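Local coordinates for protein TetR family transcription regulator (Marinobacter aquaeolei, PDB 3PAS) that probably binds operator DNA through a TetR-type helix-turn-helix domain to regulate transcription, at residues A12-T17 / L56-Y61; A16-V21 / F103-T108. All coordinates share one frame; numbering follows the deposited sequence.

Contact 1: residues A12-T17 / L56-Y61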
loop_
_atom_site.group_PDB
_atom_site.type_symbol
_atom_site.label_atom_id
_atom_site.label_comp_id
_atom_site.label_asym_id
_atom_site.label_seq_id
_atom_site.Cartn_x
_atom_site.Cartn_y
_atom_site.Cartn_z
ATOM N N ALA B 12 -4.430 29.080 4.389
ATOM C CA ALA B 12 -4.663 29.168 2.968
ATOM C C ALA B 12 -3.472 28.577 2.236
ATOM O O ALA B 12 -3.654 27.769 1.291
ATOM C CB ALA B 12 -4.962 30.602 2.501
ATOM N N PHE B 13 -2.259 28.924 2.684
ATOM C CA PHE B 13 -1.052 28.368 2.055
ATOM C C PHE B 13 -0.817 26.892 2.319
ATOM O O PHE B 13 -0.395 26.175 1.411
ATOM C CB PHE B 13 0.200 29.167 2.439
ATOM C CG PHE B 13 0.210 30.586 1.918
ATOM C CD1 PHE B 13 0.186 30.857 0.554
ATOM C CD2 PHE B 13 0.234 31.646 2.804
ATOM C CE1 PHE B 13 0.190 32.150 0.083
ATOM C CE2 PHE B 13 0.262 32.947 2.332
ATOM C CZ PHE B 13 0.236 33.205 0.961
ATOM N N LEU B 14 -1.060 26.447 3.558
ATOM C CA LEU B 14 -0.884 25.088 3.931
ATOM C C LEU B 14 -1.866 24.186 3.151
ATOM O O LEU B 14 -1.467 23.194 2.586
ATOM C CB LEU B 14 -1.063 24.918 5.447
ATOM C CG LEU B 14 -0.015 25.626 6.299
ATOM C CD1 LEU B 14 -0.520 25.864 7.716
ATOM C CD2 LEU B 14 1.312 24.857 6.227
ATOM N N GLU B 15 -3.130 24.593 3.080
ATOM C CA GLU B 15 -4.142 23.867 2.314
ATOM C C GLU B 15 -3.838 23.858 0.804
ATOM O O GLU B 15 -3.987 22.844 0.144
ATOM C CB GLU B 15 -5.522 24.480 2.605
ATOM C CG GLU B 15 -6.102 24.079 3.956
ATOM C CD GLU B 15 -6.500 22.584 4.042
ATOM O OE1 GLU B 15 -6.665 21.899 2.992
ATOM O OE2 GLU B 15 -6.634 22.071 5.164
ATOM N N ALA B 16 -3.375 24.972 0.261
ATOM C CA ALA B 16 -3.016 25.036 -1.164
ATOM C C ALA B 16 -1.845 24.087 -1.454
ATOM O O ALA B 16 -1.787 23.463 -2.520
ATOM C CB ALA B 16 -2.653 26.476 -1.556
ATOM N N THR B 17 -0.920 23.972 -0.500
ATOM C CA THR B 17 0.229 23.067 -0.621
ATOM C C THR B 17 -0.292 21.617 -0.627
ATOM O O THR B 17 0.083 20.842 -1.486
ATOM C CB THR B 17 1.232 23.255 0.498
ATOM O OG1 THR B 17 1.752 24.585 0.478
ATOM C CG2 THR B 17 2.426 22.312 0.338
ATOM N N LEU B 56 6.738 23.098 2.653
ATOM C CA LEU B 56 6.471 21.644 2.581
ATOM C C LEU B 56 6.530 20.978 3.965
ATOM O O LEU B 56 5.689 20.152 4.294
ATOM C CB LEU B 56 7.446 20.981 1.627
ATOM C CG LEU B 56 7.423 21.344 0.145
ATOM C CD1 LEU B 56 8.451 20.507 -0.656
ATOM C CD2 LEU B 56 6.021 21.274 -0.543
ATOM N N LEU B 57 7.520 21.331 4.783
ATOM C CA LEU B 57 7.644 20.810 6.123
ATOM C C LEU B 57 6.486 21.260 7.005
ATOM O O LEU B 57 5.896 20.431 7.692
ATOM C CB LEU B 57 8.960 21.234 6.784
ATOM C CG LEU B 57 9.325 20.568 8.118
ATOM C CD1 LEU B 57 9.171 19.003 8.082
ATOM C CD2 LEU B 57 10.750 20.997 8.483
ATOM N N ALA B 58 6.195 22.561 7.015
ATOM C CA ALA B 58 5.074 23.117 7.792
ATOM C C ALA B 58 3.748 22.433 7.400
ATOM O O ALA B 58 2.863 22.209 8.236
ATOM C CB ALA B 58 4.982 24.680 7.622
ATOM N N THR B 59 3.595 22.162 6.115
ATOM C CA THR B 59 2.408 21.501 5.588
ATOM C C THR B 59 2.358 20.068 6.112
ATOM O O THR B 59 1.293 19.569 6.474
ATOM C CB THR B 59 2.339 21.538 4.012
ATOM O OG1 THR B 59 2.297 22.913 3.556
ATOM C CG2 THR B 59 1.034 20.869 3.488
ATOM N N PHE B 60 3.503 19.395 6.130
ATOM C CA PHE B 60 3.548 18.036 6.651
ATOM C C PHE B 60 3.100 18.034 8.129
ATOM O O PHE B 60 2.265 17.203 8.544
ATOM C CB PHE B 60 4.913 17.413 6.489
ATOM C CG PHE B 60 4.984 16.008 6.998
ATOM C CD1 PHE B 60 4.374 15.018 6.318
ATOM C CD2 PHE B 60 5.582 15.727 8.201
ATOM C CE1 PHE B 60 4.411 13.691 6.791
ATOM C CE2 PHE B 60 5.641 14.421 8.663
ATOM C CZ PHE B 60 5.054 13.428 7.976
ATOM N N TYR B 61 3.601 18.979 8.909
ATOM C CA TYR B 61 3.187 19.085 10.313
ATOM C C TYR B 61 1.752 19.480 10.523
ATOM O O TYR B 61 1.095 19.010 11.466
ATOM C CB TYR B 61 4.097 20.046 11.079
ATOM C CG TYR B 61 5.484 19.532 11.283
ATOM C CD1 TYR B 61 5.714 18.192 11.597
ATOM C CD2 TYR B 61 6.574 20.387 11.268
ATOM C CE1 TYR B 61 6.995 17.713 11.819
ATOM C CE2 TYR B 61 7.867 19.908 11.503
ATOM C CZ TYR B 61 8.062 18.571 11.787
ATOM O OH TYR B 61 9.322 18.080 12.017
#

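Contact 2: residues A16-V21 / F103-T108. With ACT (acetate ion), chain M.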
loop_
_atom_site.group_PDB
_atom_site.type_symbol
_atom_site.label_atom_id
_atom_site.label_comp_id
_atom_site.label_asym_id
_atom_site.label_seq_id
_atom_site.Cartn_x
_atom_site.Cartn_y
_atom_site.Cartn_z
ATOM N N ALA B 16 -3.375 24.972 0.261
ATOM C CA ALA B 16 -3.016 25.036 -1.164
ATOM C C ALA B 16 -1.845 24.087 -1.454
ATOM O O ALA B 16 -1.787 23.463 -2.520
ATOM C CB ALA B 16 -2.653 26.476 -1.556
ATOM N N THR B 17 -0.920 23.972 -0.500
ATOM C CA THR B 17 0.229 23.067 -0.621
ATOM C C THR B 17 -0.292 21.617 -0.627
ATOM O O THR B 17 0.083 20.842 -1.486
ATOM C CB THR B 17 1.232 23.255 0.498
ATOM O OG1 THR B 17 1.752 24.585 0.478
ATOM C CG2 THR B 17 2.426 22.312 0.338
ATOM N N VAL B 18 -1.123 21.265 0.364
ATOM C CA VAL B 18 -1.809 19.942 0.373
ATOM C C VAL B 18 -2.467 19.623 -0.987
ATOM O O VAL B 18 -2.193 18.576 -1.544
ATOM C CB VAL B 18 -2.880 19.835 1.452
ATOM C CG1 VAL B 18 -3.711 18.497 1.250
ATOM C CG2 VAL B 18 -2.234 19.896 2.854
ATOM N N ARG B 19 -3.280 20.537 -1.536
ATOM C CA ARG B 19 -3.952 20.299 -2.803
ATOM C C ARG B 19 -3.050 20.134 -4.002
ATOM O O ARG B 19 -3.223 19.176 -4.787
ATOM C CB ARG B 19 -5.003 21.386 -3.127
ATOM C CG ARG B 19 -6.124 21.462 -2.133
ATOM C CD ARG B 19 -7.272 22.339 -2.640
ATOM N NE ARG B 19 -6.853 23.668 -3.064
ATOM C CZ ARG B 19 -6.635 24.702 -2.253
ATOM N NH1 ARG B 19 -6.782 24.574 -0.951
ATOM N NH2 ARG B 19 -6.272 25.870 -2.754
ATOM N N GLU B 20 -2.072 21.037 -4.148
ATOM C CA GLU B 20 -1.206 21.025 -5.299
ATOM C C GLU B 20 -0.280 19.815 -5.293
ATOM O O GLU B 20 -0.090 19.160 -6.339
ATOM C CB GLU B 20 -0.442 22.342 -5.397
ATOM C CG GLU B 20 -1.318 23.511 -5.695
ATOM C CD GLU B 20 -1.948 23.435 -7.083
ATOM O OE1 GLU B 20 -1.188 23.357 -8.069
ATOM O OE2 GLU B 20 -3.199 23.472 -7.164
ATOM N N VAL B 21 0.286 19.490 -4.138
ATOM C CA VAL B 21 1.186 18.337 -4.064
ATOM C C VAL B 21 0.377 17.038 -4.217
ATOM O O VAL B 21 0.814 16.100 -4.939
ATOM C CB VAL B 21 2.023 18.329 -2.799
ATOM C CG1 VAL B 21 2.789 16.986 -2.660
ATOM C CG2 VAL B 21 2.991 19.546 -2.788
ATOM N N PHE B 103 -4.302 12.464 3.667
ATOM C CA PHE B 103 -3.610 11.175 3.598
ATOM C C PHE B 103 -2.591 11.139 2.434
ATOM O O PHE B 103 -1.500 10.597 2.580
ATOM C CB PHE B 103 -4.608 10.035 3.322
ATOM C CG PHE B 103 -5.393 9.549 4.523
ATOM C CD1 PHE B 103 -5.588 10.334 5.645
ATOM C CD2 PHE B 103 -6.000 8.278 4.483
ATOM C CE1 PHE B 103 -6.347 9.867 6.733
ATOM C CE2 PHE B 103 -6.727 7.820 5.559
ATOM C CZ PHE B 103 -6.901 8.633 6.688
ATOM N N ARG B 104 -2.975 11.656 1.272
ATOM C CA ARG B 104 -2.067 11.625 0.103
ATOM C C ARG B 104 -0.820 12.496 0.340
ATOM O O ARG B 104 0.307 12.069 0.040
ATOM C CB ARG B 104 -2.814 12.065 -1.131
ATOM C CG ARG B 104 -2.025 11.992 -2.396
ATOM C CD ARG B 104 -2.956 11.692 -3.559
ATOM N NE ARG B 104 -2.318 10.700 -4.405
ATOM C CZ ARG B 104 -2.136 9.421 -4.068
ATOM N NH1 ARG B 104 -2.545 8.945 -2.886
ATOM N NH2 ARG B 104 -1.528 8.605 -4.921
ATOM N N TYR B 105 -1.028 13.691 0.892
ATOM C CA TYR B 105 0.113 14.565 1.264
ATOM C C TYR B 105 1.049 13.829 2.250
ATOM O O TYR B 105 2.259 13.758 2.039
ATOM C CB TYR B 105 -0.313 15.936 1.811
ATOM C CG TYR B 105 0.893 16.846 1.920
ATOM C CD1 TYR B 105 1.302 17.588 0.835
ATOM C CD2 TYR B 105 1.718 16.810 3.036
ATOM C CE1 TYR B 105 2.445 18.411 0.896
ATOM C CE2 TYR B 105 2.870 17.596 3.111
ATOM C CZ TYR B 105 3.219 18.398 2.023
ATOM O OH TYR B 105 4.343 19.188 2.049
ATOM N N HIS B 106 0.489 13.266 3.317
ATOM C CA HIS B 106 1.290 12.496 4.265
ATOM C C HIS B 106 2.128 11.360 3.585
ATOM O O HIS B 106 3.340 11.233 3.801
ATOM C CB HIS B 106 0.380 11.902 5.366
ATOM C CG HIS B 106 1.148 11.138 6.394
ATOM N ND1 HIS B 106 1.474 9.805 6.229
ATOM C CD2 HIS B 106 1.743 11.540 7.539
ATOM C CE1 HIS B 106 2.224 9.419 7.240
ATOM N NE2 HIS B 106 2.382 10.444 8.061
ATOM N N GLU B 107 1.455 10.564 2.766
ATOM C CA GLU B 107 2.072 9.470 1.993
ATOM C C GLU B 107 3.142 9.997 1.009
ATOM O O GLU B 107 4.256 9.488 0.970
ATOM C CB GLU B 107 0.970 8.733 1.222
ATOM C CG GLU B 107 1.404 7.506 0.353
ATOM C CD GLU B 107 1.760 6.284 1.185
ATOM O OE1 GLU B 107 1.684 6.358 2.439
ATOM O OE2 GLU B 107 2.145 5.248 0.572
ATOM N N THR B 108 2.815 11.013 0.226
ATOM C CA THR B 108 3.790 11.563 -0.707
ATOM C C THR B 108 5.030 12.058 0.041
ATOM O O THR B 108 6.161 11.754 -0.363
ATOM C CB THR B 108 3.229 12.743 -1.541
ATOM O OG1 THR B 108 2.103 12.296 -2.291
ATOM C CG2 THR B 108 4.298 13.235 -2.548
HETATM C C ACT M . -6.050 8.123 -0.622
HETATM O O ACT M . -6.811 7.652 -1.498
HETATM O OXT ACT M . -5.177 8.908 -1.045
HETATM C CH3 ACT M . -6.164 7.758 0.828
HETATM O O HOH W 1 1.129 13.264 -4.428
#

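Contact 1: residues A12-T17 / L56-Y61
Leu56 meets the first helix of the TetR-type DNA-binding domain through its CD2, which lies 3.8 Å from CG2 of Thr17. Here helix 5-24 crosses the start of helix 52-76, the long connector to the C-terminal domain; the two short segments run at 90° to each other with their axes 9.3 Å apart. Two residues on, the CB of Ala58 takes the CD2 branch of Leu14 at 3.9 Å, and the same methyl rests on the Ala58 carbonyl carbon. Tyr49 borders both side chains. Thr59 sits where the backbones come nearest, 5.1 Å from the CA of Leu14 to its own CA. Its side chain slides past that of Leu14 in the opposite direction, and its CG2 lies 3.5 Å from Leu14 O. The OG1 of Thr59 is turned back to bond Leu55 O, one turn earlier in its own helix. Against Thr17 this buried oxygen makes van der Waals contact, 3.3 Å from CB, and Leu14 CD2 comes within 3.4 Å of it. Thr17 is folded the same way: with CG2 anti to the backbone N, its OG1 (chi1 -61°) bonds Phe13 O at 2.8 Å, reaching that carbonyl from the face opposite Thr17 N.

Contact 2: residues A16-V21 / F103-T108
With CG anti to the backbone N (chi1 -170°), Tyr105 extends its ring across helix 5-24, where Val21 holds CG1 anti to its own N (chi1 171°) and presents CB and both methyls to the ring. Val21 CB lies at the ring edge, near its plane, 3.7 Å from Tyr105 CE1. CG1 touches CD1 and CE1 together. Val18 CA is 3.9 Å from Tyr105 CD1, an oblique approach, and Val18 CG1 packs more loosely on the Tyr105 CB. Thr17 CG2 approaches CE1 obliquely from the same side of the ring as Val18 CA. The ring thus joins the DNA-binding domain to the C-terminal domain of the TetR fold: helix 100-110 packs against helix 5-24, the segment axes at 73° and 9.1 Å apart. The buried phenol oxygen bonds Leu56 O on helix 52-76, which fixes the far end of the ring. Were Tyr105 replaced by an alanine, the space between Val18, Val21 and Thr17 would probably be left unfilled and the Leu56 carbonyl without its phenol partner. Towards the end of the segment, Thr108 CG2 touches Val21 CG1 at 4.0 Å, with Phe26 bordering both residues. A water donates to Val21 O at 2.9 Å and lies 2.5 Å from Thr108 OG1, a short distance; it links the two helices where no direct hydrogen bond does. On the exposed flank, Arg104 NH1 makes a weak bond of 3.2 Å to OXT of an acetate, probably from the crystallisation liquor, whose CH3 lies 3.7 Å from Phe103 CD2.

Both contacts are largely buried and share helix 5-24, whose Thr17 takes part in each; their centres are about 8 Å apart. Contact 1 stays within the DNA-binding domain and its connector, whereas contact 2 ties that domain to the C-terminal one, so the two packings together set helix 5-24 against helices 52-76 and 100-110. Contact 1 is made by methyls and by threonines whose hydroxyls bond back to their own helices, without a ring; contact 2 centres on an aromatic ring and has a water bridge and a solvent-facing arginine at its margin. They touch directly: Thr59 CG2 packs 3.5 Å from Val18 CG2, and Phe60 CE1 lies 3.5 Å from His106 CD2.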